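Local coordinates for FAD linked oxidase-like protein (Myceliophthora thermophila, PDB 5L6G), which oxidises the C1 hydroxyl of xylooligosaccharides and other sugars to lactones with a bicovalently bound FAD, passing the electrons to oxygen to give hydrogen peroxide, at residues A[236-241]-A[279-284]; A[346-351]-A[405-410]; A[398-403]-A[466-471]; A[472-477]-A[490-495]. All coordinates share one frame; numbering follows the deposited sequence.

Interaction 1 of 4, residues A[236-241]-A[279-284]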
loop_
_atom_site.group_PDB
_atom_site.type_symbol
_atom_site.label_atom_id
_atom_site.label_comp_id
_atom_site.label_asym_id
_atom_site.label_seq_id
_atom_site.Cartn_x
_atom_site.Cartn_y
_atom_site.Cartn_z
ATOM N N SER A 236 14.091 16.139 -5.496
ATOM C CA SER A 236 14.071 15.531 -4.169
ATOM C C SER A 236 14.820 16.442 -3.222
ATOM O O SER A 236 15.668 17.228 -3.635
ATOM C CB SER A 236 14.672 14.130 -4.189
ATOM O OG SER A 236 16.032 14.145 -4.578
ATOM N N TYR A 237 14.487 16.358 -1.945
ATOM C CA TYR A 237 15.138 17.195 -0.940
ATOM C C TYR A 237 14.899 16.617 0.433
ATOM O O TYR A 237 14.012 15.784 0.623
ATOM C CB TYR A 237 14.586 18.627 -0.995
ATOM C CG TYR A 237 13.097 18.718 -0.727
ATOM C CD1 TYR A 237 12.174 18.484 -1.745
ATOM C CD2 TYR A 237 12.609 19.031 0.546
ATOM C CE1 TYR A 237 10.812 18.559 -1.506
ATOM C CE2 TYR A 237 11.243 19.095 0.800
ATOM C CZ TYR A 237 10.351 18.871 -0.226
ATOM O OH TYR A 237 9.000 18.924 -0.003
ATOM N N GLU A 238 15.681 17.100 1.390
ATOM C CA GLU A 238 15.562 16.678 2.761
ATOM C C GLU A 238 15.636 17.880 3.685
ATOM O O GLU A 238 16.242 18.910 3.349
ATOM C CB GLU A 238 16.688 15.696 3.073
ATOM C CG GLU A 238 16.452 14.343 2.456
ATOM C CD GLU A 238 17.687 13.485 2.292
ATOM O OE1 GLU A 238 18.706 13.704 2.985
ATOM O OE2 GLU A 238 17.600 12.548 1.460
ATOM N N ILE A 239 14.996 17.751 4.840
ATOM C CA ILE A 239 15.118 18.748 5.897
ATOM C C ILE A 239 15.319 17.977 7.168
ATOM O O ILE A 239 14.392 17.325 7.651
ATOM C CB ILE A 239 13.868 19.640 6.044
ATOM C CG1 ILE A 239 13.530 20.334 4.719
ATOM C CG2 ILE A 239 14.080 20.649 7.169
ATOM C CD1 ILE A 239 12.119 20.881 4.641
ATOM N N ASN A 240 16.538 18.050 7.705
ATOM C CA ASN A 240 16.837 17.365 8.945
ATOM C C ASN A 240 16.168 18.075 10.110
ATOM O O ASN A 240 16.150 19.300 10.164
ATOM C CB ASN A 240 18.348 17.263 9.167
ATOM C CG ASN A 240 18.989 16.253 8.246
ATOM O OD1 ASN A 240 18.436 15.183 8.014
ATOM N ND2 ASN A 240 20.160 16.578 7.727
ATOM N N LEU A 241 15.597 17.284 11.015
ATOM C CA LEU A 241 14.827 17.815 12.124
ATOM C C LEU A 241 15.528 17.473 13.421
ATOM O O LEU A 241 15.936 16.327 13.601
ATOM C CB LEU A 241 13.430 17.211 12.133
ATOM C CG LEU A 241 12.566 17.481 10.910
ATOM C CD1 LEU A 241 11.332 16.583 10.935
ATOM C CD2 LEU A 241 12.205 18.952 10.854
ATOM N N GLN A 279 18.414 9.430 13.071
ATOM C CA GLN A 279 18.145 10.681 12.365
ATOM C C GLN A 279 16.650 10.818 12.112
ATOM O O GLN A 279 15.951 9.815 11.989
ATOM C CB GLN A 279 18.918 10.739 11.038
ATOM C CG GLN A 279 18.682 12.022 10.256
ATOM C CD GLN A 279 19.812 12.357 9.314
ATOM O OE1 GLN A 279 20.703 13.138 9.655
ATOM N NE2 GLN A 279 19.799 11.762 8.138
ATOM N N THR A 280 16.175 12.059 12.070
ATOM C CA THR A 280 14.810 12.379 11.676
ATOM C C THR A 280 14.873 13.476 10.627
ATOM O O THR A 280 15.626 14.440 10.773
ATOM C CB THR A 280 13.967 12.854 12.865
ATOM O OG1 THR A 280 13.921 11.815 13.873
ATOM C CG2 THR A 280 12.533 13.162 12.400
ATOM N N GLN A 281 14.117 13.325 9.554
ATOM C CA GLN A 281 14.144 14.361 8.527
ATOM C C GLN A 281 12.863 14.315 7.734
ATOM O O GLN A 281 12.206 13.269 7.667
ATOM C CB GLN A 281 15.339 14.160 7.598
ATOM C CG GLN A 281 15.341 12.821 6.880
ATOM C CD GLN A 281 16.443 12.669 5.853
ATOM O OE1 GLN A 281 16.318 11.874 4.933
ATOM N NE2 GLN A 281 17.514 13.427 5.995
ATOM N N LEU A 282 12.512 15.466 7.162
ATOM C CA LEU A 282 11.526 15.491 6.124
ATOM C C LEU A 282 12.233 15.066 4.864
ATOM O O LEU A 282 13.396 15.423 4.666
ATOM C CB LEU A 282 10.921 16.872 5.962
ATOM C CG LEU A 282 10.054 17.314 7.140
ATOM C CD1 LEU A 282 10.146 18.818 7.305
ATOM C CD2 LEU A 282 8.630 16.869 6.942
ATOM N N GLN A 283 11.518 14.314 4.035
ATOM C CA GLN A 283 11.961 13.897 2.718
ATOM C C GLN A 283 10.831 14.265 1.785
ATOM O O GLN A 283 9.682 13.903 2.036
ATOM C CB GLN A 283 12.153 12.380 2.646
ATOM C CG GLN A 283 13.106 11.850 3.689
ATOM C CD GLN A 283 13.259 10.350 3.598
ATOM O OE1 GLN A 283 12.292 9.624 3.365
ATOM N NE2 GLN A 283 14.470 9.878 3.824
ATOM N N GLY A 284 11.175 14.959 0.706
ATOM C CA GLY A 284 10.192 15.407 -0.256
ATOM C C GLY A 284 10.558 15.102 -1.685
ATOM O O GLY A 284 11.710 14.777 -2.001
HETATM O O HOH W 1 17.803 14.342 12.913
#
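Q281 and its neighbours N240 and E238 on the facing strand show how one amide can tie together three polar side chains on one face of a strand pair. CG of Q281 sits between its backbone N and carbonyl carbon (chi1 60°), and the extended chain carries the amide across. Q281 NE2 donates to N240 OD1 at 2.8 Å; the two side chains run alongside each other, their amide planes only 21° apart. The second bond, from Q281 NE2 to E238 OE1, is longer at 3.2 Å and meets the carboxylate oxygen from above its plane. The other end of the amide is used too: Q281 OE1 accepts from Q283 NE2 at 2.9 Å, on a lone pair. A leucine at Q281 would probably leave N240 OD1 and Q283 NE2 without their mates and let the E238 carboxylate swing away.

The opposite face is apolar. CG of Y237, likewise at chi1 60°, swings the ring across to the neighbouring strand, where G284 CA, bearing no side chain, comes close over one face, off-centre, in a CH-pi contact 3.7 Å from the Y237 ring centroid. Next along, I239 CD1 meets L282 CD1 at 3.9 Å, and helix 290-304 packs on I239, L282 and Y237. Between the two faces the backbones pair antiparallel, with L282 N bonded to I239 O at 2.7 Å. The chemistry divides by face: greasy toward the helix, polar where Q283 OE1 accepts from NE of R272, a substrate-binding residue, consistent with a second-shell place for Q283 behind the sugar site.

Interaction 2 of 4, residues A[346-351]-A[405-410]; sequences SLVTSA and ERHLFL
L408 and F409 both lie opposite T349, and the carbonyl of T349 accepts from each of them: F409 N lies at 3.1 Å and L408 N at 2.9 Å from T349 O. Two residues facing one is a classic beta bulge, placed here where strand 409-417 begins to pair antiparallel with strand 341-349.

The side chain of L408 can be followed outward from the bulge. L408 CB lies 3.7 Å from T349 O and also near the carbonyl carbon of S350. With CG anti to the backbone N (chi1 -170°), the chain carries on along the turning backbone of S350 and A351, and CG itself settles over the centre of the F409 ring. At the tip, L408 CD2 lies 3.6 Å from A351 N and also touches the A351 methyl, CB. L408 packs on L260 of helix 246-261 as well.

The polar atoms find partners: T349 OG1, at the edge of the F409 ring, donates to S350 O at 2.7 Å and is also hydrogen-bonded to Y411 OH, while a water joins A351 N to E405 O. On the other face of the strand pair, V348 CG1 meets H407 CD2, and V348 CG2 lies 3.7 Å from L410 CD1. The bulge therefore lets a single carbonyl satisfy two amides, while apolar side chains lie on both faces, F409 against helix 246-261 and L410 near the flavin.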
loop_
_atom_site.group_PDB
_atom_site.type_symbol
_atom_site.label_atom_id
_atom_site.label_comp_id
_atom_site.label_asym_id
_atom_site.label_seq_id
_atom_site.Cartn_x
_atom_site.Cartn_y
_atom_site.Cartn_z
ATOM N N SER A 346 0.484 0.484 11.204
ATOM C CA SER A 346 0.141 1.711 10.541
ATOM C C SER A 346 -0.870 2.485 11.347
ATOM O O SER A 346 -1.449 1.979 12.337
ATOM C CB SER A 346 -0.461 1.378 9.177
ATOM O OG SER A 346 -1.783 0.918 9.320
ATOM N N LEU A 347 -1.078 3.717 10.913
ATOM C CA LEU A 347 -2.108 4.555 11.429
ATOM C C LEU A 347 -2.465 5.581 10.370
ATOM O O LEU A 347 -1.657 5.921 9.493
ATOM C CB LEU A 347 -1.638 5.333 12.669
ATOM C CG LEU A 347 -1.838 4.796 14.077
ATOM C CD1 LEU A 347 -1.240 5.818 15.032
ATOM C CD2 LEU A 347 -3.285 4.581 14.423
ATOM N N VAL A 348 -3.698 6.046 10.485
ATOM C CA VAL A 348 -4.162 7.268 9.860
ATOM C C VAL A 348 -4.714 8.079 11.015
ATOM O O VAL A 348 -5.447 7.550 11.854
ATOM C CB VAL A 348 -5.269 6.993 8.842
ATOM C CG1 VAL A 348 -5.827 8.294 8.273
ATOM C CG2 VAL A 348 -4.727 6.113 7.721
ATOM N N THR A 349 -4.324 9.340 11.111
ATOM C CA THR A 349 -4.825 10.180 12.170
ATOM C C THR A 349 -5.187 11.564 11.624
ATOM O O THR A 349 -4.727 11.999 10.556
ATOM C CB THR A 349 -3.818 10.397 13.341
ATOM O OG1 THR A 349 -2.801 11.343 12.965
ATOM C CG2 THR A 349 -3.180 9.124 13.876
ATOM N N SER A 350 -6.013 12.241 12.400
ATOM C CA SER A 350 -6.207 13.680 12.287
ATOM C C SER A 350 -4.951 14.389 12.777
ATOM O O SER A 350 -3.939 13.754 13.077
ATOM C CB SER A 350 -7.393 14.069 13.166
ATOM O OG SER A 350 -7.136 13.693 14.520
ATOM N N ALA A 351 -5.010 15.713 12.875
ATOM C CA ALA A 351 -4.042 16.423 13.705
ATOM C C ALA A 351 -4.103 15.830 15.123
ATOM O O ALA A 351 -5.122 15.309 15.552
ATOM C CB ALA A 351 -4.318 17.910 13.725
ATOM N N GLU A 405 -9.353 17.138 6.551
ATOM C CA GLU A 405 -8.966 17.502 7.915
ATOM C C GLU A 405 -8.863 16.297 8.884
ATOM O O GLU A 405 -7.952 16.232 9.728
ATOM C CB GLU A 405 -9.899 18.592 8.448
ATOM C CG GLU A 405 -9.650 19.961 7.818
ATOM C CD GLU A 405 -10.184 20.095 6.403
ATOM O OE1 GLU A 405 -11.398 19.893 6.212
ATOM O OE2 GLU A 405 -9.398 20.435 5.471
ATOM N N ARG A 406 -9.780 15.350 8.773
ATOM C CA ARG A 406 -9.804 14.198 9.672
ATOM C C ARG A 406 -8.679 13.197 9.342
ATOM O O ARG A 406 -8.156 12.497 10.229
ATOM C CB ARG A 406 -11.182 13.526 9.576
ATOM C CG ARG A 406 -11.493 12.430 10.589
ATOM C CD ARG A 406 -12.866 11.820 10.291
ATOM N NE ARG A 406 -13.949 12.778 10.530
ATOM C CZ ARG A 406 -14.418 13.097 11.740
ATOM N NH1 ARG A 406 -13.908 12.538 12.836
ATOM N NH2 ARG A 406 -15.403 13.988 11.862
ATOM N N HIS A 407 -8.302 13.143 8.067
ATOM C CA HIS A 407 -7.282 12.217 7.606
ATOM C C HIS A 407 -6.123 13.032 7.120
ATOM O O HIS A 407 -5.972 13.305 5.938
ATOM C CB HIS A 407 -7.872 11.305 6.541
ATOM C CG HIS A 407 -9.062 10.562 7.046
ATOM N ND1 HIS A 407 -10.299 10.638 6.454
ATOM C CD2 HIS A 407 -9.220 9.803 8.157
ATOM C CE1 HIS A 407 -11.158 9.909 7.146
ATOM N NE2 HIS A 407 -10.526 9.383 8.177
ATOM N N LEU A 408 -5.315 13.434 8.088
ATOM C CA LEU A 408 -4.253 14.395 7.855
ATOM C C LEU A 408 -2.911 13.728 7.635
ATOM O O LEU A 408 -2.103 14.224 6.832
ATOM C CB LEU A 408 -4.138 15.290 9.071
ATOM C CG LEU A 408 -3.230 16.497 8.893
ATOM C CD1 LEU A 408 -3.669 17.361 7.721
ATOM C CD2 LEU A 408 -3.200 17.305 10.180
ATOM N N PHE A 409 -2.673 12.639 8.379
ATOM C CA PHE A 409 -1.390 11.939 8.389
ATOM C C PHE A 409 -1.615 10.454 8.194
ATOM O O PHE A 409 -2.541 9.873 8.758
ATOM C CB PHE A 409 -0.651 12.084 9.726
ATOM C CG PHE A 409 -0.192 13.475 10.030
ATOM C CD1 PHE A 409 0.603 14.165 9.134
ATOM C CD2 PHE A 409 -0.556 14.091 11.214
ATOM C CE1 PHE A 409 1.040 15.434 9.416
ATOM C CE2 PHE A 409 -0.147 15.372 11.489
ATOM C CZ PHE A 409 0.666 16.045 10.597
ATOM N N LEU A 410 -0.728 9.863 7.410
ATOM C CA LEU A 410 -0.597 8.430 7.267
ATOM C C LEU A 410 0.756 7.998 7.800
ATOM O O LEU A 410 1.797 8.632 7.545
ATOM C CB LEU A 410 -0.724 8.056 5.798
ATOM C CG LEU A 410 -0.417 6.649 5.342
ATOM C CD1 LEU A 410 -1.446 5.717 5.951
ATOM C CD2 LEU A 410 -0.423 6.574 3.809
HETATM O O HOH W 2 -7.083 17.469 11.865
#

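Interaction 3 of 4, residues A[398-403]-A[466-471]; sequences SYAFRD and YRQNLD
N469 and Q468 each present an amide to the backbone of the irregular loop 398-403. ND2 of N469 donates to S398 O at 2.8 Å, coming from well above the carbonyl plane. NE2 of Q468 donates to A400 O at 2.9 Å, and here the donor lies in the carbonyl plane, on a lone pair. That reach depends on the bent chain of Q468 (chi2 -83°), which folds the amide toward the loop. Alongside these bonds A400 CB comes within 3.4 Å of Y466 O, R467 CG touches F401 CE1 at 4.0 Å, and a water links Y399 O to N469 ND2.

In the next shell, Y466 O accepts from N469 N, the R467 guanidinium makes a cation-pi contact with W445, the F401 ring meets H407 edge-to-face, and S398 OG bonds to A209 O. The contact joins the loop between strands 374-381 and 409-417, whose Y399 side chain is about 8 Å from the FAD, to the turn between helices 458-466 and 470-480 of the berberine-like region, where R467 has positive phi. Because side-chain amides bond loop carbonyls, the contact probably depends largely on the loop's backbone path.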
loop_
_atom_site.group_PDB
_atom_site.type_symbol
_atom_site.label_atom_id
_atom_site.label_comp_id
_atom_site.label_asym_id
_atom_site.label_seq_id
_atom_site.Cartn_x
_atom_site.Cartn_y
_atom_site.Cartn_z
ATOM N N SER A 398 -14.397 2.491 -1.642
ATOM C CA SER A 398 -14.412 1.936 -0.289
ATOM C C SER A 398 -13.223 2.401 0.546
ATOM O O SER A 398 -13.298 2.409 1.776
ATOM C CB SER A 398 -14.435 0.421 -0.328
ATOM O OG SER A 398 -13.277 -0.061 -0.971
ATOM N N TYR A 399 -12.129 2.797 -0.104
ATOM C CA TYR A 399 -10.993 3.359 0.626
ATOM C C TYR A 399 -11.509 4.482 1.562
ATOM O O TYR A 399 -12.176 5.406 1.113
ATOM C CB TYR A 399 -9.902 3.855 -0.334
ATOM C CG TYR A 399 -8.719 4.438 0.411
ATOM C CD1 TYR A 399 -7.662 3.624 0.794
ATOM C CD2 TYR A 399 -8.664 5.789 0.730
ATOM C CE1 TYR A 399 -6.587 4.122 1.501
ATOM C CE2 TYR A 399 -7.580 6.314 1.452
ATOM C CZ TYR A 399 -6.549 5.465 1.832
ATOM O OH TYR A 399 -5.450 5.906 2.529
ATOM N N ALA A 400 -11.169 4.416 2.852
ATOM C CA ALA A 400 -11.938 5.129 3.876
ATOM C C ALA A 400 -11.465 6.536 4.198
ATOM O O ALA A 400 -12.183 7.313 4.820
ATOM C CB ALA A 400 -11.981 4.307 5.166
ATOM N N PHE A 401 -10.246 6.856 3.815
ATOM C CA PHE A 401 -9.556 7.987 4.417
ATOM C C PHE A 401 -9.397 9.154 3.454
ATOM O O PHE A 401 -8.308 9.416 2.951
ATOM C CB PHE A 401 -8.233 7.499 4.984
ATOM C CG PHE A 401 -8.391 6.293 5.875
ATOM C CD1 PHE A 401 -9.122 6.381 7.046
ATOM C CD2 PHE A 401 -7.842 5.088 5.543
ATOM C CE1 PHE A 401 -9.298 5.277 7.862
ATOM C CE2 PHE A 401 -8.012 3.977 6.358
ATOM C CZ PHE A 401 -8.733 4.069 7.514
ATOM N N ARG A 402 -10.504 9.858 3.243
ATOM C CA ARG A 402 -10.595 10.929 2.256
ATOM C C ARG A 402 -10.910 12.326 2.770
ATOM O O ARG A 402 -10.993 13.253 1.975
ATOM C CB ARG A 402 -11.683 10.552 1.256
ATOM C CG ARG A 402 -11.383 9.274 0.531
ATOM C CD ARG A 402 -10.099 9.365 -0.283
ATOM N NE ARG A 402 -10.025 8.259 -1.242
ATOM C CZ ARG A 402 -9.113 8.110 -2.208
ATOM N NH1 ARG A 402 -8.147 9.009 -2.424
ATOM N NH2 ARG A 402 -9.191 7.045 -2.997
ATOM N N ASP A 403 -11.160 12.464 4.064
ATOM C CA ASP A 403 -11.445 13.755 4.678
ATOM C C ASP A 403 -10.177 14.592 4.818
ATOM O O ASP A 403 -9.246 14.186 5.487
ATOM C CB ASP A 403 -12.098 13.564 6.042
ATOM C CG ASP A 403 -12.678 14.840 6.575
ATOM O OD1 ASP A 403 -11.902 15.757 6.913
ATOM O OD2 ASP A 403 -13.917 14.943 6.613
ATOM N N TYR A 466 -11.297 -0.066 7.373
ATOM C CA TYR A 466 -12.373 0.411 6.514
ATOM C C TYR A 466 -13.380 1.366 7.162
ATOM O O TYR A 466 -14.158 2.031 6.440
ATOM C CB TYR A 466 -13.086 -0.778 5.908
ATOM C CG TYR A 466 -12.147 -1.727 5.218
ATOM C CD1 TYR A 466 -11.413 -1.326 4.120
ATOM C CD2 TYR A 466 -11.967 -3.021 5.697
ATOM C CE1 TYR A 466 -10.554 -2.197 3.478
ATOM C CE2 TYR A 466 -11.113 -3.901 5.064
ATOM C CZ TYR A 466 -10.396 -3.486 3.966
ATOM O OH TYR A 466 -9.545 -4.368 3.344
ATOM N N ARG A 467 -13.357 1.442 8.498
ATOM C CA ARG A 467 -14.141 2.397 9.274
ATOM C C ARG A 467 -15.573 2.540 8.750
ATOM O O ARG A 467 -16.322 1.570 8.750
ATOM C CB ARG A 467 -13.390 3.743 9.364
ATOM C CG ARG A 467 -12.155 3.718 10.265
ATOM C CD ARG A 467 -12.571 3.491 11.719
ATOM N NE ARG A 467 -11.497 3.715 12.696
ATOM C CZ ARG A 467 -11.404 3.103 13.881
ATOM N NH1 ARG A 467 -12.302 2.185 14.250
ATOM N NH2 ARG A 467 -10.398 3.394 14.705
ATOM N N GLN A 468 -15.951 3.733 8.292
ATOM C CA GLN A 468 -17.333 4.010 7.967
ATOM C C GLN A 468 -17.823 3.243 6.731
ATOM O O GLN A 468 -19.013 3.176 6.483
ATOM C CB GLN A 468 -17.527 5.519 7.733
ATOM C CG GLN A 468 -16.984 6.017 6.394
ATOM C CD GLN A 468 -15.491 6.302 6.399
ATOM O OE1 GLN A 468 -14.795 6.036 7.377
ATOM N NE2 GLN A 468 -15.000 6.881 5.309
ATOM N N ASN A 469 -16.904 2.679 5.960
ATOM C CA ASN A 469 -17.270 1.919 4.767
ATOM C C ASN A 469 -17.406 0.416 4.993
ATOM O O ASN A 469 -17.806 -0.324 4.077
ATOM C CB ASN A 469 -16.257 2.219 3.684
ATOM C CG ASN A 469 -16.378 3.627 3.193
ATOM O OD1 ASN A 469 -17.424 4.245 3.372
ATOM N ND2 ASN A 469 -15.333 4.154 2.593
ATOM N N LEU A 470 -17.140 -0.033 6.216
ATOM C CA LEU A 470 -17.207 -1.453 6.513
ATOM C C LEU A 470 -18.581 -2.033 6.217
ATOM O O LEU A 470 -18.688 -3.092 5.608
ATOM C CB LEU A 470 -16.835 -1.748 7.959
ATOM C CG LEU A 470 -16.843 -3.228 8.350
ATOM C CD1 LEU A 470 -15.940 -4.036 7.426
ATOM C CD2 LEU A 470 -16.435 -3.381 9.812
ATOM N N ASP A 471 -19.643 -1.365 6.661
ATOM C CA ASP A 471 -20.972 -1.994 6.570
ATOM C C ASP A 471 -21.362 -2.276 5.115
ATOM O O ASP A 471 -21.813 -3.368 4.788
ATOM C CB ASP A 471 -22.030 -1.176 7.309
ATOM C CG ASP A 471 -21.956 -1.364 8.834
ATOM O OD1 ASP A 471 -21.241 -2.286 9.304
ATOM O OD2 ASP A 471 -22.610 -0.594 9.578
HETATM O O HOH W 3 -14.416 6.902 1.465
#

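Interaction 4 of 4, residues A[472-477]-A[490-495]; sequences RLRRIK and QAVEPA
V492 and R474 form the compact half of this contact. The CG1 methyl of V492 is pushed in against the aliphatic part of the arginine, 3.8 Å from R474 CG, and also meets K477 CB at 4.0 Å. CB of L473 lies close by, and Y466 packs on V492 as well. K477 adds its own carbon chain, K477 CG lying 4.0 Å from P494 CG, before NZ leaves the contact for a salt bridge to D481.

The polar grip is made by the far end of R474. Its chain bends at chi3 (65°), which turns the N-H edge of the guanidinium toward the passing backbone: R474 NE donates to E493 O at 2.9 Å and R474 NH2 to P494 O at 3.0 Å, both from above the carbonyl planes. A backbone bond, A495 N to R474 O at 2.8 Å, completes the join. Here the segment near the C terminus of the chain, in the berberine-like part, is laid back along helix 470-480, an extended segment docked on a helix flank. A methionine in place of R474 would probably leave the carbonyls of E493 and P494 without these donors and the tail freer to lift away.

Toward solvent the fit is slacker. E493 OE1 lies 4.1 Å from R474 NH2, out of the guanidinium plane, so the two charges are merely near each other. Further along, exposed R475 brushes the methyl of A495, R475 CG to A495 CB 4.1 Å.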
loop_
_atom_site.group_PDB
_atom_site.type_symbol
_atom_site.label_atom_id
_atom_site.label_comp_id
_atom_site.label_asym_id
_atom_site.label_seq_id
_atom_site.Cartn_x
_atom_site.Cartn_y
_atom_site.Cartn_z
ATOM N N ARG A 472 -21.141 -1.317 4.232
ATOM C CA ARG A 472 -21.438 -1.534 2.821
ATOM C C ARG A 472 -20.513 -2.594 2.218
ATOM O O ARG A 472 -20.962 -3.459 1.456
ATOM C CB ARG A 472 -21.338 -0.232 2.044
ATOM C CG ARG A 472 -21.654 -0.418 0.579
ATOM C CD ARG A 472 -21.647 0.909 -0.126
ATOM N NE ARG A 472 -21.837 0.751 -1.565
ATOM C CZ ARG A 472 -21.611 1.719 -2.449
ATOM N NH1 ARG A 472 -21.183 2.907 -2.045
ATOM N NH2 ARG A 472 -21.800 1.491 -3.736
ATOM N N LEU A 473 -19.236 -2.558 2.587
ATOM C CA LEU A 473 -18.303 -3.613 2.171
ATOM C C LEU A 473 -18.796 -5.005 2.556
ATOM O O LEU A 473 -18.658 -5.934 1.770
ATOM C CB LEU A 473 -16.906 -3.413 2.758
ATOM C CG LEU A 473 -16.043 -2.327 2.087
ATOM C CD1 LEU A 473 -14.800 -2.089 2.899
ATOM C CD2 LEU A 473 -15.682 -2.724 0.674
ATOM N N ARG A 474 -19.326 -5.149 3.768
ATOM C CA ARG A 474 -19.841 -6.454 4.223
ATOM C C ARG A 474 -21.054 -6.886 3.401
ATOM O O ARG A 474 -21.232 -8.075 3.101
ATOM C CB ARG A 474 -20.191 -6.416 5.706
ATOM C CG ARG A 474 -18.976 -6.287 6.598
ATOM C CD ARG A 474 -19.292 -6.542 8.055
ATOM N NE ARG A 474 -19.718 -7.931 8.262
ATOM C CZ ARG A 474 -20.256 -8.398 9.383
ATOM N NH1 ARG A 474 -20.451 -7.592 10.423
ATOM N NH2 ARG A 474 -20.611 -9.679 9.467
ATOM N N ARG A 475 -21.879 -5.922 3.014
ATOM C CA ARG A 475 -23.042 -6.231 2.191
ATOM C C ARG A 475 -22.627 -6.710 0.811
ATOM O O ARG A 475 -23.154 -7.697 0.325
ATOM C CB ARG A 475 -23.996 -5.045 2.108
ATOM C CG ARG A 475 -24.684 -4.755 3.431
ATOM C CD ARG A 475 -25.872 -3.826 3.285
ATOM N NE ARG A 475 -25.473 -2.499 2.800
ATOM C CZ ARG A 475 -25.036 -1.499 3.561
ATOM N NH1 ARG A 475 -24.910 -1.639 4.877
ATOM N NH2 ARG A 475 -24.722 -0.338 2.991
ATOM N N ILE A 476 -21.671 -6.021 0.196
ATOM C CA ILE A 476 -21.175 -6.416 -1.128
ATOM C C ILE A 476 -20.460 -7.760 -1.027
ATOM O O ILE A 476 -20.536 -8.591 -1.921
ATOM C CB ILE A 476 -20.264 -5.324 -1.740
ATOM C CG1 ILE A 476 -21.083 -4.063 -1.997
ATOM C CG2 ILE A 476 -19.687 -5.759 -3.073
ATOM C CD1 ILE A 476 -20.251 -2.854 -2.314
ATOM N N LYS A 477 -19.781 -7.995 0.086
ATOM C CA LYS A 477 -19.094 -9.272 0.274
ATOM C C LYS A 477 -20.061 -10.461 0.264
ATOM O O LYS A 477 -19.794 -11.480 -0.358
ATOM C CB LYS A 477 -18.286 -9.237 1.568
ATOM C CG LYS A 477 -17.552 -10.519 1.919
ATOM C CD LYS A 477 -16.426 -10.855 0.953
ATOM C CE LYS A 477 -15.759 -12.155 1.396
ATOM N NZ LYS A 477 -14.520 -12.438 0.632
ATOM N N GLN A 490 -7.762 -11.369 7.908
ATOM C CA GLN A 490 -8.345 -10.040 8.044
ATOM C C GLN A 490 -9.274 -9.663 6.903
ATOM O O GLN A 490 -9.482 -8.477 6.632
ATOM C CB GLN A 490 -7.246 -9.000 8.233
ATOM C CG GLN A 490 -6.446 -9.251 9.507
ATOM C CD GLN A 490 -5.374 -8.217 9.748
ATOM O OE1 GLN A 490 -4.917 -7.551 8.821
ATOM N NE2 GLN A 490 -4.942 -8.093 10.993
ATOM N N ALA A 491 -9.868 -10.667 6.259
ATOM C CA ALA A 491 -10.855 -10.419 5.219
ATOM C C ALA A 491 -12.145 -9.859 5.806
ATOM O O ALA A 491 -12.556 -10.181 6.937
ATOM C CB ALA A 491 -11.164 -11.665 4.415
ATOM N N VAL A 492 -12.792 -9.034 4.989
ATOM C CA VAL A 492 -14.130 -8.558 5.278
ATOM C C VAL A 492 -15.068 -9.752 5.444
ATOM O O VAL A 492 -15.069 -10.651 4.614
ATOM C CB VAL A 492 -14.643 -7.665 4.150
ATOM C CG1 VAL A 492 -16.108 -7.344 4.347
ATOM C CG2 VAL A 492 -13.806 -6.372 4.104
ATOM N N GLU A 493 -15.872 -9.726 6.492
ATOM C CA GLU A 493 -16.888 -10.755 6.724
ATOM C C GLU A 493 -18.169 -10.466 5.946
ATOM O O GLU A 493 -18.677 -9.347 5.993
ATOM C CB GLU A 493 -17.283 -10.780 8.190
ATOM C CG GLU A 493 -16.227 -11.288 9.128
ATOM C CD GLU A 493 -16.699 -11.229 10.560
ATOM O OE1 GLU A 493 -17.592 -12.038 10.917
ATOM O OE2 GLU A 493 -16.188 -10.376 11.314
ATOM N N PRO A 494 -18.752 -11.486 5.306
ATOM C CA PRO A 494 -20.038 -11.215 4.666
ATOM C C PRO A 494 -21.038 -10.697 5.696
ATOM O O PRO A 494 -21.001 -11.109 6.861
ATOM C CB PRO A 494 -20.485 -12.587 4.133
ATOM C CG PRO A 494 -19.266 -13.441 4.115
ATOM C CD PRO A 494 -18.309 -12.883 5.130
ATOM N N ALA A 495 -21.896 -9.778 5.278
ATOM C CA ALA A 495 -23.002 -9.355 6.110
ATOM C C ALA A 495 -23.891 -10.577 6.322
ATOM O O ALA A 495 -23.995 -11.440 5.443
ATOM C CB ALA A 495 -23.786 -8.227 5.447
#

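Overall arrangement
Reading from the N terminus, interaction 1 comes first, closing a 37-residue excursion that includes helix 246-261 and pairing two strands toward one border of the large antiparallel sheet. Interaction 2 lies further across the same sheet, its centre about 20 Å from that of interaction 1, and closes a longer loop of 53 residues. Before that loop is complete, interaction 3 opens: their segments alternate, so the two cross, and they touch where H407 and V348 meet F401. Interaction 3 closes 62 residues and ties the loop before strand 409-417 to the start of helix 470-480. Interaction 4 follows in series with a short closure of 12 residues, sharing that helix with interaction 3 through L473, which touches S398 and Y466.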